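Local coordinates for protein catalase (Pseudomonas syringae, PDB 1M7S) that breaks down hydrogen peroxide into water and oxygen at a buried heme, protecting the cell from peroxide damage, at residues A[129-134]-A[163-168]; A[125-130]-A[189-194]. One frame throughout, in Å; residues are numbered along the deposited sequence.

Contact 1. Residues A[129-134]-A[163-168]. With HEM (protoporphyrin IX containing Fe), chain E.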
ATOM      1  N   PHE A 129       2.442  -1.315 -33.839  1.00  8.68           N
ATOM      2  CA  PHE A 129       2.927  -2.011 -32.635  1.00  8.10           C
ATOM      3  C   PHE A 129       3.300  -3.444 -32.986  1.00  6.71           C
ATOM      4  O   PHE A 129       3.103  -3.875 -34.140  1.00 10.53           O
ATOM      5  CB  PHE A 129       1.817  -1.980 -31.581  1.00  9.77           C
ATOM      6  CG  PHE A 129       2.416  -2.116 -30.203  1.00 13.85           C
ATOM      7  CD1 PHE A 129       2.084  -3.198 -29.392  1.00 14.98           C
ATOM      8  CD2 PHE A 129       3.302  -1.158 -29.741  1.00 14.97           C
ATOM      9  CE1 PHE A 129       2.645  -3.286 -28.138  1.00 14.45           C
ATOM     10  CE2 PHE A 129       3.871  -1.258 -28.484  1.00 17.50           C
ATOM     11  CZ  PHE A 129       3.542  -2.341 -27.685  1.00 16.65           C
ATOM     12  N   PHE A 130       3.961  -4.154 -32.091  1.00  6.81           N
ATOM     13  CA  PHE A 130       4.426  -5.498 -32.387  1.00  6.50           C
ATOM     14  C   PHE A 130       3.311  -6.515 -32.325  1.00  9.60           C
ATOM     15  O   PHE A 130       3.495  -7.592 -32.930  1.00 11.03           O
ATOM     16  CB  PHE A 130       5.518  -5.889 -31.379  1.00  8.83           C
ATOM     17  CG  PHE A 130       6.591  -4.830 -31.234  1.00  6.08           C
ATOM     18  CD1 PHE A 130       6.532  -3.873 -30.232  1.00  9.68           C
ATOM     19  CD2 PHE A 130       7.714  -4.897 -32.035  1.00  9.10           C
ATOM     20  CE1 PHE A 130       7.544  -2.930 -30.098  1.00 10.67           C
ATOM     21  CE2 PHE A 130       8.744  -3.981 -31.901  1.00  7.52           C
ATOM     22  CZ  PHE A 130       8.655  -2.984 -30.944  1.00 11.78           C
ATOM     23  N   ILE A 131       2.288  -6.264 -31.490  1.00  7.24           N
ATOM     24  CA  ILE A 131       1.269  -7.314 -31.360  1.00  7.53           C
ATOM     25  C   ILE A 131      -0.117  -6.730 -31.640  1.00  7.43           C
ATOM     26  O   ILE A 131      -0.160  -5.505 -31.724  1.00  9.97           O
ATOM     27  CB  ILE A 131       1.266  -7.924 -29.942  1.00  6.06           C
ATOM     28  CG1 ILE A 131       1.190  -6.817 -28.902  1.00  7.27           C
ATOM     29  CG2 ILE A 131       2.477  -8.835 -29.776  1.00  7.45           C
ATOM     30  CD1 ILE A 131       0.956  -7.301 -27.454  1.00  6.24           C
ATOM     31  N   ARG A 132      -1.136  -7.581 -31.828  1.00  7.52           N
ATOM     32  CA  ARG A 132      -2.429  -6.960 -32.158  1.00  7.99           C
ATOM     33  C   ARG A 132      -3.534  -7.273 -31.186  1.00  9.36           C
ATOM     34  O   ARG A 132      -4.698  -6.941 -31.513  1.00  9.12           O
ATOM     35  CB  ARG A 132      -2.799  -7.422 -33.595  1.00  8.16           C
ATOM     36  CG  ARG A 132      -2.835  -8.938 -33.723  1.00  8.26           C
ATOM     37  CD  ARG A 132      -3.410  -9.370 -35.050  1.00 10.37           C
ATOM     38  NE  ARG A 132      -2.795  -8.876 -36.272  1.00  9.76           N
ATOM     39  CZ  ARG A 132      -2.208  -9.708 -37.139  1.00 10.78           C
ATOM     40  NH1 ARG A 132      -1.769  -9.205 -38.290  1.00  9.65           N
ATOM     41  NH2 ARG A 132      -2.057 -11.008 -36.817  1.00  8.24           N
ATOM     42  N   ASP A 133      -3.216  -8.001 -30.088  1.00  6.83           N
ATOM     43  CA  ASP A 133      -4.266  -8.313 -29.122  1.00  9.01           C
ATOM     44  C   ASP A 133      -3.670  -8.093 -27.749  1.00  6.89           C
ATOM     45  O   ASP A 133      -2.578  -8.610 -27.521  1.00  8.49           O
ATOM     46  CB  ASP A 133      -4.839  -9.737 -29.315  1.00  7.97           C
ATOM     47  CG  ASP A 133      -6.056 -10.028 -28.471  1.00 12.65           C
ATOM     48  OD1 ASP A 133      -6.022  -9.749 -27.236  1.00 12.10           O
ATOM     49  OD2 ASP A 133      -7.116 -10.566 -28.954  1.00 11.52           O
ATOM     50  N   ALA A 134      -4.302  -7.355 -26.870  1.00  8.60           N
ATOM     51  CA  ALA A 134      -3.777  -7.050 -25.534  1.00  8.42           C
ATOM     52  C   ALA A 134      -3.602  -8.254 -24.643  1.00  7.99           C
ATOM     53  O   ALA A 134      -2.753  -8.180 -23.736  1.00  6.47           O
ATOM     54  CB  ALA A 134      -4.662  -6.006 -24.852  1.00  8.91           C
ATOM     55  N   SER A 163       9.303 -15.424 -32.739  1.00  8.58           N
ATOM     56  CA  SER A 163       9.240 -16.514 -33.721  1.00  8.59           C
ATOM     57  C   SER A 163       7.841 -17.115 -33.821  1.00  9.91           C
ATOM     58  O   SER A 163       7.493 -17.659 -34.887  1.00 11.67           O
ATOM     59  CB  SER A 163      10.270 -17.613 -33.405  1.00  9.07           C
ATOM     60  OG  SER A 163       9.914 -18.400 -32.285  1.00  9.96           O
ATOM     61  N   HIS A 164       6.931 -16.963 -32.844  1.00  7.48           N
ATOM     62  CA  HIS A 164       5.550 -17.366 -32.950  1.00  9.46           C
ATOM     63  C   HIS A 164       4.636 -16.208 -33.349  1.00  8.91           C
ATOM     64  O   HIS A 164       3.408 -16.325 -33.335  1.00  9.88           O
ATOM     65  CB  HIS A 164       5.053 -17.847 -31.556  1.00 10.69           C
ATOM     66  CG  HIS A 164       5.921 -18.920 -30.956  1.00 11.16           C
ATOM     67  ND1 HIS A 164       7.107 -18.585 -30.329  1.00 10.84           N
ATOM     68  CD2 HIS A 164       5.810 -20.278 -30.899  1.00 10.42           C
ATOM     69  CE1 HIS A 164       7.711 -19.691 -29.900  1.00 10.01           C
ATOM     70  NE2 HIS A 164       6.934 -20.703 -30.236  1.00  9.99           N
ATOM     71  N   VAL A 165       5.203 -15.026 -33.645  1.00  8.78           N
ATOM     72  CA  VAL A 165       4.440 -13.799 -33.873  1.00  8.98           C
ATOM     73  C   VAL A 165       4.852 -13.071 -35.144  1.00  8.34           C
ATOM     74  O   VAL A 165       5.511 -12.035 -35.182  1.00  7.63           O
ATOM     75  CB  VAL A 165       4.657 -12.865 -32.643  1.00 10.47           C
ATOM     76  CG1 VAL A 165       3.718 -11.638 -32.719  1.00  9.18           C
ATOM     77  CG2 VAL A 165       4.388 -13.550 -31.303  1.00 10.50           C
ATOM     78  N   PRO A 166       4.437 -13.565 -36.303  1.00  8.67           N
ATOM     79  CA  PRO A 166       4.726 -13.048 -37.619  1.00  9.82           C
ATOM     80  C   PRO A 166       4.160 -11.624 -37.811  1.00  8.03           C
ATOM     81  O   PRO A 166       4.765 -10.811 -38.560  1.00  7.85           O
ATOM     82  CB  PRO A 166       4.086 -14.038 -38.657  1.00 11.44           C
ATOM     83  CG  PRO A 166       3.080 -14.777 -37.817  1.00 11.58           C
ATOM     84  CD  PRO A 166       3.555 -14.746 -36.367  1.00 10.58           C
ATOM     85  N   GLU A 167       3.140 -11.279 -37.030  1.00  6.87           N
ATOM     86  CA  GLU A 167       2.594  -9.919 -37.062  1.00  8.52           C
ATOM     87  C   GLU A 167       3.547  -8.869 -36.493  1.00  8.11           C
ATOM     88  O   GLU A 167       3.384  -7.659 -36.780  1.00  7.84           O
ATOM     89  CB  GLU A 167       1.222  -9.859 -36.421  1.00 10.73           C
ATOM     90  CG  GLU A 167       1.246 -10.146 -34.912  1.00 10.96           C
ATOM     91  CD  GLU A 167       0.931 -11.630 -34.631  1.00 14.85           C
ATOM     92  OE1 GLU A 167       0.235 -11.834 -33.592  1.00 13.90           O
ATOM     93  OE2 GLU A 167       1.434 -12.538 -35.378  1.00 12.60           O
ATOM     94  N   ALA A 168       4.588  -9.245 -35.735  1.00  6.36           N
ATOM     95  CA  ALA A 168       5.597  -8.289 -35.245  1.00  7.35           C
ATOM     96  C   ALA A 168       6.683  -7.848 -36.231  1.00  7.66           C
ATOM     97  O   ALA A 168       7.415  -6.889 -35.998  1.00  6.36           O
ATOM     98  CB  ALA A 168       6.331  -8.938 -34.098  1.00  5.80           C
TER
HETATM   99  CHA HEM E 600       2.426   3.100 -20.460  1.00  6.54           C
HETATM  100  CHB HEM E 600       2.061   3.696 -25.250  1.00  8.71           C
HETATM  101  CHC HEM E 600       0.313  -0.790 -25.662  1.00  7.82           C
HETATM  102  CHD HEM E 600      -0.240  -0.993 -20.835  1.00  4.96           C
HETATM  103  C1A HEM E 600       2.484   3.631 -21.728  1.00  5.59           C
HETATM  104  C2A HEM E 600       3.028   4.971 -22.051  1.00  6.48           C
HETATM  105  C3A HEM E 600       2.928   5.133 -23.369  1.00  7.07           C
HETATM  106  C4A HEM E 600       2.349   3.917 -23.915  1.00  8.02           C
HETATM  107  CMA HEM E 600       3.310   6.348 -24.226  1.00  5.75           C
HETATM  108  CAA HEM E 600       3.560   5.919 -20.963  1.00  7.84           C
HETATM  109  CBA HEM E 600       2.568   7.058 -20.551  1.00  7.61           C
HETATM  110  CGA HEM E 600       3.311   8.043 -19.610  1.00  6.17           C
HETATM  111  O1A HEM E 600       2.875   8.016 -18.433  1.00  7.71           O
HETATM  112  O2A HEM E 600       4.172   8.722 -20.203  1.00  8.89           O
HETATM  113  C1B HEM E 600       1.529   2.553 -25.782  1.00 10.69           C
HETATM  114  C2B HEM E 600       1.165   2.355 -27.180  1.00 12.34           C
HETATM  115  C3B HEM E 600       0.691   1.096 -27.295  1.00 11.49           C
HETATM  116  C4B HEM E 600       0.733   0.499 -25.988  1.00 11.68           C
HETATM  117  CMB HEM E 600       1.351   3.425 -28.264  1.00 13.07           C
HETATM  118  CAB HEM E 600       0.191   0.321 -28.514  1.00 12.55           C
HETATM  119  CBB HEM E 600      -0.325   0.890 -29.586  1.00 14.70           C
HETATM  120  C1C HEM E 600      -0.081  -1.169 -24.404  1.00  7.92           C
HETATM  121  C2C HEM E 600      -0.950  -2.284 -24.107  1.00  6.72           C
HETATM  122  C3C HEM E 600      -1.127  -2.327 -22.780  1.00  7.04           C
HETATM  123  C4C HEM E 600      -0.324  -1.265 -22.211  1.00  7.13           C
HETATM  124  CMC HEM E 600      -1.626  -3.215 -25.150  1.00  8.55           C
HETATM  125  CAC HEM E 600      -1.962  -3.283 -21.906  1.00  7.65           C
HETATM  126  CBC HEM E 600      -3.173  -3.751 -22.257  1.00  8.77           C
HETATM  127  C1D HEM E 600       0.510   0.078 -20.331  1.00  5.78           C
HETATM  128  C2D HEM E 600       0.707   0.342 -18.916  1.00  7.57           C
HETATM  129  C3D HEM E 600       1.432   1.458 -18.805  1.00  7.26           C
HETATM  130  C4D HEM E 600       1.713   1.927 -20.144  1.00  7.23           C
HETATM  131  CMD HEM E 600       0.143  -0.584 -17.825  1.00  7.55           C
HETATM  132  CAD HEM E 600       1.905   2.175 -17.508  1.00  7.99           C
HETATM  133  CBD HEM E 600       0.898   3.334 -17.170  1.00  4.38           C
HETATM  134  CGD HEM E 600       1.141   3.980 -15.818  1.00  5.61           C
HETATM  135  O1D HEM E 600       0.707   5.178 -15.687  1.00  7.85           O
HETATM  136  O2D HEM E 600       1.700   3.381 -14.867  1.00  6.10           O
HETATM  137  NA  HEM E 600       2.136   3.017 -22.897  1.00  7.82           N
HETATM  138  NB  HEM E 600       1.235   1.411 -25.065  1.00  8.78           N
HETATM  139  NC  HEM E 600       0.316  -0.576 -23.225  1.00  8.38           N
HETATM  140  ND  HEM E 600       1.099   1.100 -21.048  1.00  4.94           N
HETATM  141 FE   HEM E 600       1.133   1.261 -23.052  1.00  7.98          FE
HETATM  142  O   HOH W   1       4.285  -5.080 -36.301  1.00  8.30           O
HETATM  143  O   HOH W   2      -0.772 -10.458 -31.396  1.00  9.53           O
HETATM  144  O   HOH W   3      -2.488 -12.515 -34.360  1.00 27.60           O
HETATM  145  O   HOH W   4       3.245   0.162 -23.873  1.00 25.12           O

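Contact 2. Residues A[125-130]-A[189-194]. With HEM (protoporphyrin IX containing Fe), chain E.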
ATOM      1  N   ASN A 125       6.246   7.110 -31.034  1.00  7.91           N
ATOM      2  CA  ASN A 125       6.777   7.598 -32.319  1.00  8.87           C
ATOM      3  C   ASN A 125       6.502   6.534 -33.365  1.00 10.44           C
ATOM      4  O   ASN A 125       6.156   6.896 -34.508  1.00 13.03           O
ATOM      5  CB  ASN A 125       8.261   7.986 -32.184  1.00  8.91           C
ATOM      6  CG  ASN A 125       9.168   6.786 -31.944  1.00 11.07           C
ATOM      7  OD1 ASN A 125       8.779   5.844 -31.246  1.00 10.98           O
ATOM      8  ND2 ASN A 125      10.386   6.770 -32.511  1.00 12.60           N
ATOM      9  N   PHE A 126       6.544   5.221 -33.068  1.00  7.47           N
ATOM     10  CA  PHE A 126       6.292   4.252 -34.149  1.00  8.58           C
ATOM     11  C   PHE A 126       4.797   4.197 -34.436  1.00  6.31           C
ATOM     12  O   PHE A 126       3.985   4.170 -33.512  1.00  7.14           O
ATOM     13  CB  PHE A 126       6.733   2.836 -33.758  1.00  8.00           C
ATOM     14  CG  PHE A 126       8.191   2.602 -33.514  1.00  9.32           C
ATOM     15  CD1 PHE A 126       9.167   3.505 -33.878  1.00  9.67           C
ATOM     16  CD2 PHE A 126       8.565   1.376 -32.931  1.00  8.54           C
ATOM     17  CE1 PHE A 126      10.507   3.261 -33.604  1.00  7.41           C
ATOM     18  CE2 PHE A 126       9.920   1.114 -32.722  1.00  8.70           C
ATOM     19  CZ  PHE A 126      10.882   2.053 -33.053  1.00  6.88           C
ATOM     20  N   PRO A 127       4.398   4.139 -35.692  1.00  5.07           N
ATOM     21  CA  PRO A 127       2.954   4.181 -36.001  1.00  5.40           C
ATOM     22  C   PRO A 127       2.225   2.865 -35.877  1.00  7.22           C
ATOM     23  O   PRO A 127       1.015   2.691 -36.070  1.00  6.55           O
ATOM     24  CB  PRO A 127       2.922   4.663 -37.472  1.00  8.52           C
ATOM     25  CG  PRO A 127       4.190   4.031 -37.974  1.00 10.79           C
ATOM     26  CD  PRO A 127       5.249   4.256 -36.879  1.00  7.20           C
ATOM     27  N   THR A 128       2.991   1.777 -35.618  1.00  7.75           N
ATOM     28  CA  THR A 128       2.442   0.431 -35.526  1.00  7.62           C
ATOM     29  C   THR A 128       3.023  -0.198 -34.241  1.00  9.02           C
ATOM     30  O   THR A 128       4.040   0.284 -33.755  1.00  8.66           O
ATOM     31  CB  THR A 128       2.799  -0.458 -36.730  1.00  8.06           C
ATOM     32  OG1 THR A 128       4.189  -0.432 -37.076  1.00  8.12           O
ATOM     33  CG2 THR A 128       1.980   0.062 -37.924  1.00  9.21           C
ATOM     34  N   PHE A 129       2.442  -1.315 -33.839  1.00  8.68           N
ATOM     35  CA  PHE A 129       2.927  -2.011 -32.635  1.00  8.10           C
ATOM     36  C   PHE A 129       3.300  -3.444 -32.986  1.00  6.71           C
ATOM     37  O   PHE A 129       3.103  -3.875 -34.140  1.00 10.53           O
ATOM     38  CB  PHE A 129       1.817  -1.980 -31.581  1.00  9.77           C
ATOM     39  CG  PHE A 129       2.416  -2.116 -30.203  1.00 13.85           C
ATOM     40  CD1 PHE A 129       2.084  -3.198 -29.392  1.00 14.98           C
ATOM     41  CD2 PHE A 129       3.302  -1.158 -29.741  1.00 14.97           C
ATOM     42  CE1 PHE A 129       2.645  -3.286 -28.138  1.00 14.45           C
ATOM     43  CE2 PHE A 129       3.871  -1.258 -28.484  1.00 17.50           C
ATOM     44  CZ  PHE A 129       3.542  -2.341 -27.685  1.00 16.65           C
ATOM     45  N   PHE A 130       3.961  -4.154 -32.091  1.00  6.81           N
ATOM     46  CA  PHE A 130       4.426  -5.498 -32.387  1.00  6.50           C
ATOM     47  C   PHE A 130       3.311  -6.515 -32.325  1.00  9.60           C
ATOM     48  O   PHE A 130       3.495  -7.592 -32.930  1.00 11.03           O
ATOM     49  CB  PHE A 130       5.518  -5.889 -31.379  1.00  8.83           C
ATOM     50  CG  PHE A 130       6.591  -4.830 -31.234  1.00  6.08           C
ATOM     51  CD1 PHE A 130       6.532  -3.873 -30.232  1.00  9.68           C
ATOM     52  CD2 PHE A 130       7.714  -4.897 -32.035  1.00  9.10           C
ATOM     53  CE1 PHE A 130       7.544  -2.930 -30.098  1.00 10.67           C
ATOM     54  CE2 PHE A 130       8.744  -3.981 -31.901  1.00  7.52           C
ATOM     55  CZ  PHE A 130       8.655  -2.984 -30.944  1.00 11.78           C
ATOM     56  N   ASP A 189       8.298  11.997 -34.687  1.00 10.76           N
ATOM     57  CA  ASP A 189       6.857  12.201 -34.837  1.00 11.63           C
ATOM     58  C   ASP A 189       6.149  11.456 -33.707  1.00 11.07           C
ATOM     59  O   ASP A 189       6.766  10.755 -32.927  1.00 10.69           O
ATOM     60  CB  ASP A 189       6.363  11.646 -36.174  1.00 13.47           C
ATOM     61  CG  ASP A 189       6.597  12.516 -37.382  1.00 16.41           C
ATOM     62  OD1 ASP A 189       7.172  13.614 -37.280  1.00 16.69           O
ATOM     63  OD2 ASP A 189       6.173  12.064 -38.492  1.00 18.81           O
ATOM     64  N   GLY A 190       4.828  11.604 -33.636  1.00 10.63           N
ATOM     65  CA  GLY A 190       4.032  10.871 -32.657  1.00  7.51           C
ATOM     66  C   GLY A 190       2.828  10.298 -33.420  1.00  9.31           C
ATOM     67  O   GLY A 190       2.415  10.800 -34.486  1.00  7.29           O
ATOM     68  N   ASN A 191       2.362   9.144 -32.950  1.00  7.04           N
ATOM     69  CA  ASN A 191       1.226   8.487 -33.594  1.00  9.41           C
ATOM     70  C   ASN A 191       0.318   7.881 -32.542  1.00  9.32           C
ATOM     71  O   ASN A 191       0.818   7.312 -31.582  1.00  7.54           O
ATOM     72  CB  ASN A 191       1.709   7.365 -34.536  1.00  8.55           C
ATOM     73  CG  ASN A 191       2.428   7.907 -35.762  1.00 12.89           C
ATOM     74  OD1 ASN A 191       1.805   8.374 -36.691  1.00 12.18           O
ATOM     75  ND2 ASN A 191       3.762   7.905 -35.769  1.00 12.75           N
ATOM     76  N   GLY A 192      -1.009   7.851 -32.756  1.00  7.65           N
ATOM     77  CA  GLY A 192      -1.946   7.208 -31.851  1.00  5.88           C
ATOM     78  C   GLY A 192      -1.883   5.694 -31.981  1.00  7.26           C
ATOM     79  O   GLY A 192      -2.268   5.010 -31.027  1.00  9.98           O
ATOM     80  N   VAL A 193      -1.354   5.217 -33.091  1.00  6.40           N
ATOM     81  CA  VAL A 193      -1.280   3.831 -33.509  1.00  7.78           C
ATOM     82  C   VAL A 193      -2.654   3.292 -33.910  1.00  8.42           C
ATOM     83  O   VAL A 193      -2.859   2.988 -35.102  1.00  9.63           O
ATOM     84  CB  VAL A 193      -0.591   2.911 -32.505  1.00  7.11           C
ATOM     85  CG1 VAL A 193      -0.500   1.508 -33.043  1.00  8.28           C
ATOM     86  CG2 VAL A 193       0.848   3.437 -32.262  1.00  5.70           C
ATOM     87  N   HIS A 194      -3.578   3.206 -32.988  1.00  6.82           N
ATOM     88  CA  HIS A 194      -4.901   2.682 -33.288  1.00  8.16           C
ATOM     89  C   HIS A 194      -5.780   3.694 -34.012  1.00 10.18           C
ATOM     90  O   HIS A 194      -5.591   4.885 -33.832  1.00  9.65           O
ATOM     91  CB  HIS A 194      -5.666   2.469 -31.956  1.00  7.95           C
ATOM     92  CG  HIS A 194      -4.846   1.846 -30.884  1.00  9.22           C
ATOM     93  ND1 HIS A 194      -4.432   0.539 -31.005  1.00  9.49           N
ATOM     94  CD2 HIS A 194      -4.330   2.333 -29.716  1.00 10.45           C
ATOM     95  CE1 HIS A 194      -3.700   0.228 -29.933  1.00 10.88           C
ATOM     96  NE2 HIS A 194      -3.645   1.278 -29.151  1.00 11.22           N
TER
HETATM   97  CHA HEM E 600       2.426   3.100 -20.460  1.00  6.54           C
HETATM   98  CHB HEM E 600       2.061   3.696 -25.250  1.00  8.71           C
HETATM   99  CHC HEM E 600       0.313  -0.790 -25.662  1.00  7.82           C
HETATM  100  CHD HEM E 600      -0.240  -0.993 -20.835  1.00  4.96           C
HETATM  101  C1A HEM E 600       2.484   3.631 -21.728  1.00  5.59           C
HETATM  102  C2A HEM E 600       3.028   4.971 -22.051  1.00  6.48           C
HETATM  103  C3A HEM E 600       2.928   5.133 -23.369  1.00  7.07           C
HETATM  104  C4A HEM E 600       2.349   3.917 -23.915  1.00  8.02           C
HETATM  105  CMA HEM E 600       3.310   6.348 -24.226  1.00  5.75           C
HETATM  106  CAA HEM E 600       3.560   5.919 -20.963  1.00  7.84           C
HETATM  107  CBA HEM E 600       2.568   7.058 -20.551  1.00  7.61           C
HETATM  108  CGA HEM E 600       3.311   8.043 -19.610  1.00  6.17           C
HETATM  109  O1A HEM E 600       2.875   8.016 -18.433  1.00  7.71           O
HETATM  110  O2A HEM E 600       4.172   8.722 -20.203  1.00  8.89           O
HETATM  111  C1B HEM E 600       1.529   2.553 -25.782  1.00 10.69           C
HETATM  112  C2B HEM E 600       1.165   2.355 -27.180  1.00 12.34           C
HETATM  113  C3B HEM E 600       0.691   1.096 -27.295  1.00 11.49           C
HETATM  114  C4B HEM E 600       0.733   0.499 -25.988  1.00 11.68           C
HETATM  115  CMB HEM E 600       1.351   3.425 -28.264  1.00 13.07           C
HETATM  116  CAB HEM E 600       0.191   0.321 -28.514  1.00 12.55           C
HETATM  117  CBB HEM E 600      -0.325   0.890 -29.586  1.00 14.70           C
HETATM  118  C1C HEM E 600      -0.081  -1.169 -24.404  1.00  7.92           C
HETATM  119  C2C HEM E 600      -0.950  -2.284 -24.107  1.00  6.72           C
HETATM  120  C3C HEM E 600      -1.127  -2.327 -22.780  1.00  7.04           C
HETATM  121  C4C HEM E 600      -0.324  -1.265 -22.211  1.00  7.13           C
HETATM  122  CMC HEM E 600      -1.626  -3.215 -25.150  1.00  8.55           C
HETATM  123  CAC HEM E 600      -1.962  -3.283 -21.906  1.00  7.65           C
HETATM  124  CBC HEM E 600      -3.173  -3.751 -22.257  1.00  8.77           C
HETATM  125  C1D HEM E 600       0.510   0.078 -20.331  1.00  5.78           C
HETATM  126  C2D HEM E 600       0.707   0.342 -18.916  1.00  7.57           C
HETATM  127  C3D HEM E 600       1.432   1.458 -18.805  1.00  7.26           C
HETATM  128  C4D HEM E 600       1.713   1.927 -20.144  1.00  7.23           C
HETATM  129  CMD HEM E 600       0.143  -0.584 -17.825  1.00  7.55           C
HETATM  130  CAD HEM E 600       1.905   2.175 -17.508  1.00  7.99           C
HETATM  131  CBD HEM E 600       0.898   3.334 -17.170  1.00  4.38           C
HETATM  132  CGD HEM E 600       1.141   3.980 -15.818  1.00  5.61           C
HETATM  133  O1D HEM E 600       0.707   5.178 -15.687  1.00  7.85           O
HETATM  134  O2D HEM E 600       1.700   3.381 -14.867  1.00  6.10           O
HETATM  135  NA  HEM E 600       2.136   3.017 -22.897  1.00  7.82           N
HETATM  136  NB  HEM E 600       1.235   1.411 -25.065  1.00  8.78           N
HETATM  137  NC  HEM E 600       0.316  -0.576 -23.225  1.00  8.38           N
HETATM  138  ND  HEM E 600       1.099   1.100 -21.048  1.00  4.94           N
HETATM  139 FE   HEM E 600       1.133   1.261 -23.052  1.00  7.98          FE
HETATM  140  O   HOH W   5      -0.897   4.062 -37.671  1.00 14.74           O
HETATM  141  O   HOH W   4       3.245   0.162 -23.873  1.00 25.12           O

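Contact 1. Residues A[129-134]-A[163-168]
Glu167 sets its CG between its own backbone N and carbonyl carbon (chi1 66°) and bends again at chi2, while the Arg132 chain folds over at chi3 (56°), which lays the guanidinium over Glu167 CB. Glu167 CB sits 3.3 Å above one face of the guanidinium, displaced toward its rim and 3.5 Å from Arg132 NH2. The guanidinium and carboxylate planes are 17° apart, and Glu167 OE1 lies well out of the guanidinium plane, 4.0 Å from Arg132 NH2, where no N-H points at it, which leaves charge attraction rather than a salt bridge. Water 3, at the guanidinium edge, connects the same two atoms, and water 2 links Arg132 N to Glu167 OE1. Water 1 donates to both Phe129 O and Glu167 O. Beside these polar links, Phe130 CB meets Ala168 CB at 4.2 Å and Ile131 CG2 packs on Val165 CG1. Arg132 forms its salt bridges with Glu409 and Asp274. Helix 155-163 and helix 169-176 are thus joined at their connecting loop to the chain that leads to the heme pocket. The direct touches are apolar or purely electrostatic, and the hydrogen bonding between the segments runs through water; the carboxylate charge is probably stabilised by the nearby arginine.

Contact 2. Residues A[125-130]-A[189-194]
Val193 and Asn125 carry most of this contact of the catalase beta-barrel fold, where the loop following strand 117-124 meets the short strand 190-191 and the residues after it at the rim of the heme pocket. Val193 packs between the Phe126 and Pro127 carbonyls and the heme vinyl. Its CG1, anti to the backbone N (chi1 -177°), lies 3.5 Å from heme CBB and 3.6 Å from Pro127 O, whereas its CG2 comes to 3.5 Å from Phe126 O. Phe129 CB adds a looser apolar touch to Val193 CG1. The Phe129 ring places one face over the vinyl atom CAB and has Phe130 CD1 over the centre of the other, a sandwich on the side of the porphyrin where water 4 binds the iron. The vinyl end CBB also meets the His194 ring, whose nitrogens are hydrogen-bonded to Asp322 and Arg328. Asn125 OD1 accepts from the backbone N of His106, and Asn125 CA makes a C-H...O contact with Asp189 O, an otherwise unpartnered buried carbonyl. Behind these two, Pro127 and Asn191 lie side by side and point the same way, Pro127 CB 3.7 Å from Asn191 CG. Asn191 ND2 donates to Asn125 O at 2.9 Å; the N-H...O angle is 140°, with the acceptor close to the asparagine amide plane but the donor 41° out of the carbonyl plane.

From the N terminus, the chain leaves strand 117-124 and runs through 125-134, one continuous piece that supplies the first segment of both contacts; Phe129 and Phe130 belong to both. Contact 1 closes the shorter loop, returning at 163-168, at the end of helix 155-163. The chain then passes helix 169-176 and comes back at 189-194, where contact 2 closes a longer loop around the first, overlapping it at the start. Contact 1 ties this piece to the helical side, contact 2 to the strands of the barrel sheet. Their centres are 14 Å apart, and both reach the heme.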